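PDB 4FVS: putative lipoprotein from Parabacteroides distasonis, which is of unknown function but probably binds a lipid or similar apolar ligand, much as the lipoprotein carriers LolA and LolB do. Local coordinates for residues A[66-69]-A[74-77]; A[83-88]-A[164-169]; A[152-157]-A[192-197]. All blocks are in the same frame, centred on the assembly; numbering follows the deposited sequence.

Contact 1: A[66-69]-A[74-77]; sequences IKAY and EFFL
Y69 O takes the N-H of F76 in a nearly straight bond (Y69 O to F76 N 2.8 Å, 169° at the hydrogen). The same pair returns a second bond, Y69 N to F76 O at 3.0 Å, so Y69 and F76 form the hydrogen-bonded pair of an antiparallel beta hairpin, with A68 and L77 as the neighbouring non-hydrogen-bonded pair. F75 CA also leans a C-H on Y69 O, and A68 CA does likewise on F76 O. On the face carrying Y69 and F76, F76 CB sits above one face of the phenol ring, 3.9 Å from the centroid of the Y69 ring, in a CH-pi contact. The two planes are 26° from parallel, but the offset is so large that little of one ring lies over the other. Y69 CG stands between its own backbone N and carbonyl carbon (chi1 57°), which swings the ring across to F76; F102 meets this ring edge-to-face. On the other face the side-chain contacts are mainly apolar, with A68 CB against F75 CZ, though L77 CD1 also touches K67 O. L77 places that CD1 3.7 Å from A68 CB and 4.2 Å from I66 CG1.

Contact 2: A[83-88]-A[164-169]; sequences LSYPGV and VKYNIA
The backbones of L83 and I168 keep well apart, their CA atoms 10.0 Å from each other, and side chains alone span the distance from the loop and helix start at 83-88 to strand 164-169. In the first segment the chain makes an inverse gamma turn centred on S84, with a weak bond between Y85 N and L83 O, and Y85 then takes the N-cap position of helix 86-89. S84 OG is hydrogen-bonded to E81 O and Y53 OH, which fixes the turn to its surroundings. The meeting point is the end of I168. Its CG1 runs anti to the backbone N (chi1 -173°) and carries CD1 out from the strand to meet two partners that lie beyond it: L83 CD2 at 3.8 Å, where the two side chains meet at a slant, and Y85 OH, 3.6 Å from I168 CD1, on a tyrosine that comes from the opposite direction. Y166, two residues earlier on the same side of the strand, adds a looser touch. Its OH lies 3.9 Å from Y85 CE2, approaching that ring aslant, in van der Waals contact. Y85 also packs against Q198, S207 and T209, and Y166 against Q198 and I141, so the two tyrosines are buried among several strands. A curved antiparallel sheet with a segment of chain laid across its interior is consistent with the LolA/LolB-like fold, an incomplete beta barrel whose apolar cavity accommodates lipoprotein acyl chains in those relatives; whether this protein uses it so is not established.

Contact 3: A[152-157]-A[192-197]; sequences ITTPAG and GLVRTE
Apolar contact comes first: V194 CG1 is met by two methyls of strand 152-154, I152 CG2 at 3.8 Å and T154 CG2 at 3.7 Å. V194 reaches them because CG1 extends anti to its backbone N (chi1 174°); I152 runs past it in the opposing sense, while T154 comes in at an angle. I152 CG2 also lies 4.4 Å from R195 CB, a loose touch. V194 and R195 both pair through their backbones with W186 on strand 179-188, a classic beta bulge at the corner the chain turns at 194, which puts two consecutive side chains on the same flank. Among the polar bonds, T154 to G157 is a type I turn. T154 OG1 accepts from A156 N at 3.2 Å, an ST turn, and also bonds to L211 O; with OG1 between backbone N and carbonyl carbon (chi1 77°), the methyl CG2 is the branch turned to V194. R195 NE and NH2 both hold E197 OE2 side-on, at 2.9 Å and 3.0 Å. Methyls thus join the end of strand 152-154 to the bulge, while polar groups pair within their own segment or with L211, so the link rests on van der Waals contact.

The three contacts follow one antiparallel framework of strands without touching one another. Both segments of contact 1 precede those of contact 3 and the strand of contact 2 in the chain; its centre is about 18 Å from that of contact 2 and about 19 Å from that of contact 3. It lies next to the disulfide C4-C70, which ties the N-terminal part to the strand of 66-69. Contacts 2 and 3 alternate along the chain and share a hairpin, strands 132-154 and 157-171 being neighbours; their centres are about 16 Å apart and their nearest atoms about 4 Å. The centre of contact 2 lies closest to the centre of the chain, about 8 Å away, against 11 and 12 Å for contacts 1 and 3.

Contact 1: A[66-69]-A[74-77]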
loop_
_atom_site.group_PDB
_atom_site.type_symbol
_atom_site.label_atom_id
_atom_site.label_comp_id
_atom_site.label_asym_id
_atom_site.label_seq_id
_atom_site.Cartn_x
_atom_site.Cartn_y
_atom_site.Cartn_z
ATOM N N ILE A 66 5.130 1.456 -9.711
ATOM C CA ILE A 66 5.266 2.034 -8.386
ATOM C C ILE A 66 6.737 2.177 -8.055
ATOM O O ILE A 66 7.535 1.294 -8.382
ATOM C CB ILE A 66 4.482 1.212 -7.319
ATOM C CG1 ILE A 66 4.438 1.943 -5.960
ATOM C CG2 ILE A 66 4.981 -0.219 -7.175
ATOM C CD1 ILE A 66 3.127 1.880 -5.258
ATOM N N LYS A 67 7.110 3.328 -7.463
ATOM C CA LYS A 67 8.497 3.606 -7.079
ATOM C C LYS A 67 8.656 3.554 -5.555
ATOM O O LYS A 67 7.749 3.907 -4.818
ATOM C CB LYS A 67 8.987 4.953 -7.628
ATOM C CG LYS A 67 9.640 4.863 -8.995
ATOM C CD LYS A 67 10.549 6.065 -9.259
ATOM C CE LYS A 67 11.443 5.877 -10.472
ATOM N NZ LYS A 67 12.469 6.945 -10.596
ATOM N N ALA A 68 9.785 3.031 -5.109
ATOM C CA ALA A 68 10.177 2.926 -3.705
ATOM C C ALA A 68 11.612 3.348 -3.577
ATOM O O ALA A 68 12.415 3.012 -4.453
ATOM C CB ALA A 68 9.997 1.502 -3.191
ATOM N N TYR A 69 11.957 4.097 -2.520
ATOM C CA TYR A 69 13.349 4.515 -2.369
ATOM C C TYR A 69 13.755 4.787 -0.922
ATOM O O TYR A 69 12.914 5.013 -0.058
ATOM C CB TYR A 69 13.651 5.773 -3.224
ATOM C CG TYR A 69 12.761 6.951 -2.915
ATOM C CD1 TYR A 69 13.084 7.843 -1.896
ATOM C CD2 TYR A 69 11.618 7.201 -3.666
ATOM C CE1 TYR A 69 12.269 8.934 -1.603
ATOM C CE2 TYR A 69 10.793 8.289 -3.384
ATOM C CZ TYR A 69 11.115 9.146 -2.337
ATOM O OH TYR A 69 10.318 10.228 -2.034
ATOM N N GLU A 74 16.021 7.006 5.474
ATOM C CA GLU A 74 14.558 6.910 5.563
ATOM C C GLU A 74 13.999 6.286 4.306
ATOM O O GLU A 74 14.464 6.597 3.204
ATOM C CB GLU A 74 13.926 8.295 5.811
ATOM C CG GLU A 74 12.482 8.252 6.282
ATOM C CD GLU A 74 11.946 9.493 6.975
ATOM O OE1 GLU A 74 12.522 10.589 6.800
ATOM O OE2 GLU A 74 10.949 9.361 7.720
ATOM N N PHE A 75 12.985 5.396 4.483
ATOM C CA PHE A 75 12.337 4.653 3.409
ATOM C C PHE A 75 10.989 5.282 3.031
ATOM O O PHE A 75 10.140 5.518 3.897
ATOM C CB PHE A 75 12.142 3.171 3.800
ATOM C CG PHE A 75 11.389 2.381 2.754
ATOM C CD1 PHE A 75 12.039 1.903 1.617
ATOM C CD2 PHE A 75 10.014 2.181 2.864
ATOM C CE1 PHE A 75 11.333 1.235 0.617
ATOM C CE2 PHE A 75 9.313 1.500 1.866
ATOM C CZ PHE A 75 9.982 1.025 0.753
ATOM N N PHE A 76 10.767 5.459 1.715
ATOM C CA PHE A 76 9.538 6.032 1.152
ATOM C C PHE A 76 8.935 5.146 0.064
ATOM O O PHE A 76 9.644 4.479 -0.678
ATOM C CB PHE A 76 9.814 7.424 0.572
ATOM C CG PHE A 76 10.427 8.405 1.550
ATOM C CD1 PHE A 76 11.803 8.436 1.759
ATOM C CD2 PHE A 76 9.630 9.304 2.250
ATOM C CE1 PHE A 76 12.359 9.323 2.672
ATOM C CE2 PHE A 76 10.190 10.191 3.156
ATOM C CZ PHE A 76 11.550 10.196 3.362
ATOM N N LEU A 77 7.620 5.176 -0.042
ATOM C CA LEU A 77 6.866 4.410 -1.029
ATOM C C LEU A 77 5.694 5.254 -1.538
ATOM O O LEU A 77 5.122 6.012 -0.748
ATOM C CB LEU A 77 6.374 3.118 -0.351
ATOM C CG LEU A 77 5.580 2.096 -1.170
ATOM C CD1 LEU A 77 6.414 1.510 -2.315
ATOM C CD2 LEU A 77 5.106 0.983 -0.281
#

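Contact 2: A[83-88]-A[164-169]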
loop_
_atom_site.group_PDB
_atom_site.type_symbol
_atom_site.label_atom_id
_atom_site.label_comp_id
_atom_site.label_asym_id
_atom_site.label_seq_id
_atom_site.Cartn_x
_atom_site.Cartn_y
_atom_site.Cartn_z
ATOM N N LEU A 83 -3.793 2.126 -1.037
ATOM C CA LEU A 83 -5.126 1.943 -1.623
ATOM C C LEU A 83 -5.232 0.657 -2.457
ATOM O O LEU A 83 -6.192 0.498 -3.213
ATOM C CB LEU A 83 -5.531 3.152 -2.472
ATOM C CG LEU A 83 -5.403 4.553 -1.819
ATOM C CD1 LEU A 83 -5.696 5.602 -2.806
ATOM C CD2 LEU A 83 -6.330 4.712 -0.636
ATOM N N SER A 84 -4.272 -0.278 -2.278
ATOM C CA SER A 84 -4.222 -1.625 -2.876
ATOM C C SER A 84 -5.252 -2.545 -2.218
ATOM O O SER A 84 -4.865 -3.554 -1.595
ATOM C CB SER A 84 -2.832 -2.241 -2.694
ATOM O OG SER A 84 -1.783 -1.454 -3.221
ATOM N N TYR A 85 -6.547 -2.166 -2.254
ATOM C CA TYR A 85 -7.534 -2.999 -1.575
ATOM C C TYR A 85 -8.837 -2.957 -2.321
ATOM O O TYR A 85 -9.088 -1.965 -3.008
ATOM C CB TYR A 85 -7.714 -2.609 -0.096
ATOM C CG TYR A 85 -8.120 -1.174 0.173
ATOM C CD1 TYR A 85 -9.465 -0.798 0.168
ATOM C CD2 TYR A 85 -7.181 -0.229 0.578
ATOM C CE1 TYR A 85 -9.855 0.498 0.475
ATOM C CE2 TYR A 85 -7.564 1.067 0.925
ATOM C CZ TYR A 85 -8.905 1.424 0.874
ATOM O OH TYR A 85 -9.315 2.683 1.222
ATOM N N PRO A 86 -9.669 -4.027 -2.157
ATOM C CA PRO A 86 -10.939 -4.135 -2.901
ATOM C C PRO A 86 -11.824 -2.869 -2.941
ATOM O O PRO A 86 -12.301 -2.556 -4.011
ATOM C CB PRO A 86 -11.656 -5.256 -2.155
ATOM C CG PRO A 86 -10.569 -6.136 -1.694
ATOM C CD PRO A 86 -9.418 -5.259 -1.366
ATOM N N GLY A 87 -12.033 -2.162 -1.829
ATOM C CA GLY A 87 -12.839 -0.932 -1.808
ATOM C C GLY A 87 -12.499 0.129 -2.854
ATOM O O GLY A 87 -13.400 0.776 -3.416
ATOM N N VAL A 88 -11.179 0.323 -3.115
ATOM C CA VAL A 88 -10.624 1.252 -4.113
ATOM C C VAL A 88 -10.531 0.527 -5.517
ATOM O O VAL A 88 -11.066 1.035 -6.511
ATOM C CB VAL A 88 -9.225 1.806 -3.653
ATOM C CG1 VAL A 88 -8.507 2.565 -4.759
ATOM C CG2 VAL A 88 -9.329 2.675 -2.419
ATOM N N VAL A 164 0.904 -0.703 11.501
ATOM C CA VAL A 164 0.620 0.733 11.450
ATOM C C VAL A 164 -0.844 0.961 11.087
ATOM O O VAL A 164 -1.376 0.280 10.206
ATOM C CB VAL A 164 1.580 1.412 10.429
ATOM C CG1 VAL A 164 1.094 2.794 10.031
ATOM C CG2 VAL A 164 3.004 1.497 10.972
ATOM N N LYS A 165 -1.494 1.882 11.800
ATOM C CA LYS A 165 -2.888 2.289 11.590
ATOM C C LYS A 165 -2.908 3.630 10.871
ATOM O O LYS A 165 -1.996 4.433 11.063
ATOM C CB LYS A 165 -3.645 2.379 12.947
ATOM C CG LYS A 165 -5.114 2.808 12.851
ATOM C CD LYS A 165 -5.770 2.901 14.223
ATOM C CE LYS A 165 -7.104 3.617 14.213
ATOM N NZ LYS A 165 -7.777 3.522 15.534
ATOM N N TYR A 166 -3.941 3.882 10.061
ATOM C CA TYR A 166 -4.156 5.164 9.362
ATOM C C TYR A 166 -5.655 5.445 9.334
ATOM O O TYR A 166 -6.439 4.503 9.372
ATOM C CB TYR A 166 -3.562 5.153 7.930
ATOM C CG TYR A 166 -4.272 4.184 6.992
ATOM C CD1 TYR A 166 -5.455 4.551 6.336
ATOM C CD2 TYR A 166 -3.803 2.883 6.811
ATOM C CE1 TYR A 166 -6.182 3.629 5.576
ATOM C CE2 TYR A 166 -4.510 1.958 6.027
ATOM C CZ TYR A 166 -5.706 2.333 5.422
ATOM O OH TYR A 166 -6.433 1.429 4.684
ATOM N N ASN A 167 -6.051 6.714 9.270
ATOM C CA ASN A 167 -7.440 7.126 9.075
ATOM C C ASN A 167 -7.606 7.519 7.621
ATOM O O ASN A 167 -6.658 8.032 7.006
ATOM C CB ASN A 167 -7.856 8.264 10.001
ATOM C CG ASN A 167 -8.049 7.905 11.448
ATOM O OD1 ASN A 167 -8.376 6.794 11.830
ATOM N ND2 ASN A 167 -7.944 8.893 12.279
ATOM N N ILE A 168 -8.774 7.256 7.052
ATOM C CA ILE A 168 -9.062 7.613 5.659
ATOM C C ILE A 168 -10.376 8.404 5.617
ATOM O O ILE A 168 -11.266 8.217 6.451
ATOM C CB ILE A 168 -9.070 6.380 4.679
ATOM C CG1 ILE A 168 -9.208 6.812 3.200
ATOM C CG2 ILE A 168 -10.099 5.305 5.047
ATOM C CD1 ILE A 168 -8.447 5.993 2.274
ATOM N N ALA A 169 -10.447 9.326 4.665
ATOM C CA ALA A 169 -11.611 10.152 4.370
ATOM C C ALA A 169 -11.694 10.292 2.869
ATOM O O ALA A 169 -10.686 10.631 2.261
ATOM C CB ALA A 169 -11.508 11.497 5.067
#

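Contact 3: A[152-157]-A[192-197]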
loop_
_atom_site.group_PDB
_atom_site.type_symbol
_atom_site.label_atom_id
_atom_site.label_comp_id
_atom_site.label_asym_id
_atom_site.label_seq_id
_atom_site.Cartn_x
_atom_site.Cartn_y
_atom_site.Cartn_z
ATOM N N ILE A 152 3.628 -12.410 11.333
ATOM C CA ILE A 152 2.450 -12.735 10.529
ATOM C C ILE A 152 2.783 -13.885 9.601
ATOM O O ILE A 152 3.829 -13.874 8.943
ATOM C CB ILE A 152 1.971 -11.475 9.749
ATOM C CG1 ILE A 152 1.493 -10.374 10.700
ATOM C CG2 ILE A 152 0.915 -11.768 8.672
ATOM C CD1 ILE A 152 0.340 -10.695 11.689
ATOM N N THR A 153 1.878 -14.870 9.536
ATOM C CA THR A 153 2.026 -16.021 8.653
ATOM C C THR A 153 0.951 -15.945 7.571
ATOM O O THR A 153 -0.231 -15.777 7.872
ATOM C CB THR A 153 1.976 -17.337 9.454
ATOM O OG1 THR A 153 3.036 -17.344 10.431
ATOM C CG2 THR A 153 2.070 -18.569 8.567
ATOM N N THR A 154 1.384 -16.007 6.311
ATOM C CA THR A 154 0.518 -16.006 5.125
ATOM C C THR A 154 0.917 -17.213 4.246
ATOM O O THR A 154 1.946 -17.835 4.538
ATOM C CB THR A 154 0.611 -14.674 4.336
ATOM O OG1 THR A 154 1.826 -14.649 3.586
ATOM C CG2 THR A 154 0.431 -13.428 5.194
ATOM N N PRO A 155 0.209 -17.520 3.125
ATOM C CA PRO A 155 0.664 -18.628 2.257
ATOM C C PRO A 155 2.071 -18.396 1.657
ATOM O O PRO A 155 2.662 -19.352 1.161
ATOM C CB PRO A 155 -0.400 -18.669 1.153
ATOM C CG PRO A 155 -1.612 -18.014 1.753
ATOM C CD PRO A 155 -1.037 -16.911 2.598
ATOM N N ALA A 156 2.618 -17.150 1.724
ATOM C CA ALA A 156 3.953 -16.798 1.216
ATOM C C ALA A 156 5.071 -17.104 2.240
ATOM O O ALA A 156 6.242 -17.202 1.863
ATOM C CB ALA A 156 4.001 -15.340 0.825
ATOM N N GLY A 157 4.694 -17.274 3.503
ATOM C CA GLY A 157 5.612 -17.589 4.591
ATOM C C GLY A 157 5.302 -16.839 5.864
ATOM O O GLY A 157 4.180 -16.348 6.033
ATOM N N GLY A 192 7.710 -5.542 1.864
ATOM C CA GLY A 192 6.704 -4.500 1.838
ATOM C C GLY A 192 5.463 -5.003 2.529
ATOM O O GLY A 192 5.582 -5.664 3.555
ATOM N N LEU A 193 4.278 -4.739 1.956
ATOM C CA LEU A 193 2.994 -5.162 2.522
ATOM C C LEU A 193 2.848 -6.687 2.527
ATOM O O LEU A 193 2.958 -7.304 1.470
ATOM C CB LEU A 193 1.794 -4.531 1.766
ATOM C CG LEU A 193 1.649 -3.037 1.842
ATOM C CD1 LEU A 193 0.541 -2.549 0.966
ATOM C CD2 LEU A 193 1.433 -2.564 3.276
ATOM N N VAL A 194 2.552 -7.258 3.716
ATOM C CA VAL A 194 2.319 -8.681 3.997
ATOM C C VAL A 194 0.794 -8.901 4.199
ATOM O O VAL A 194 0.203 -9.844 3.632
ATOM C CB VAL A 194 3.151 -9.155 5.225
ATOM C CG1 VAL A 194 2.810 -10.580 5.632
ATOM C CG2 VAL A 194 4.644 -9.020 4.950
ATOM N N ARG A 195 0.178 -8.017 5.004
ATOM C CA ARG A 195 -1.249 -8.028 5.287
ATOM C C ARG A 195 -1.780 -6.611 5.447
ATOM O O ARG A 195 -1.075 -5.740 5.960
ATOM C CB ARG A 195 -1.529 -8.836 6.557
ATOM C CG ARG A 195 -3.012 -8.982 6.851
ATOM C CD ARG A 195 -3.304 -9.717 8.138
ATOM N NE ARG A 195 -4.749 -9.739 8.384
ATOM C CZ ARG A 195 -5.577 -10.665 7.913
ATOM N NH1 ARG A 195 -5.110 -11.695 7.215
ATOM N NH2 ARG A 195 -6.874 -10.586 8.164
ATOM N N THR A 196 -3.008 -6.369 4.988
ATOM C CA THR A 196 -3.695 -5.085 5.171
ATOM C C THR A 196 -5.155 -5.384 5.584
ATOM O O THR A 196 -5.701 -6.422 5.201
ATOM C CB THR A 196 -3.608 -4.150 3.952
ATOM O OG1 THR A 196 -4.434 -4.590 2.880
ATOM C CG2 THR A 196 -2.202 -3.913 3.466
ATOM N N GLU A 197 -5.752 -4.508 6.408
ATOM C CA GLU A 197 -7.153 -4.589 6.827
ATOM C C GLU A 197 -7.806 -3.239 6.685
ATOM O O GLU A 197 -7.159 -2.220 6.948
ATOM C CB GLU A 197 -7.275 -5.075 8.251
ATOM C CG GLU A 197 -6.935 -6.538 8.410
ATOM C CD GLU A 197 -6.968 -7.042 9.834
ATOM O OE1 GLU A 197 -7.349 -6.264 10.741
ATOM O OE2 GLU A 197 -6.569 -8.210 10.045
#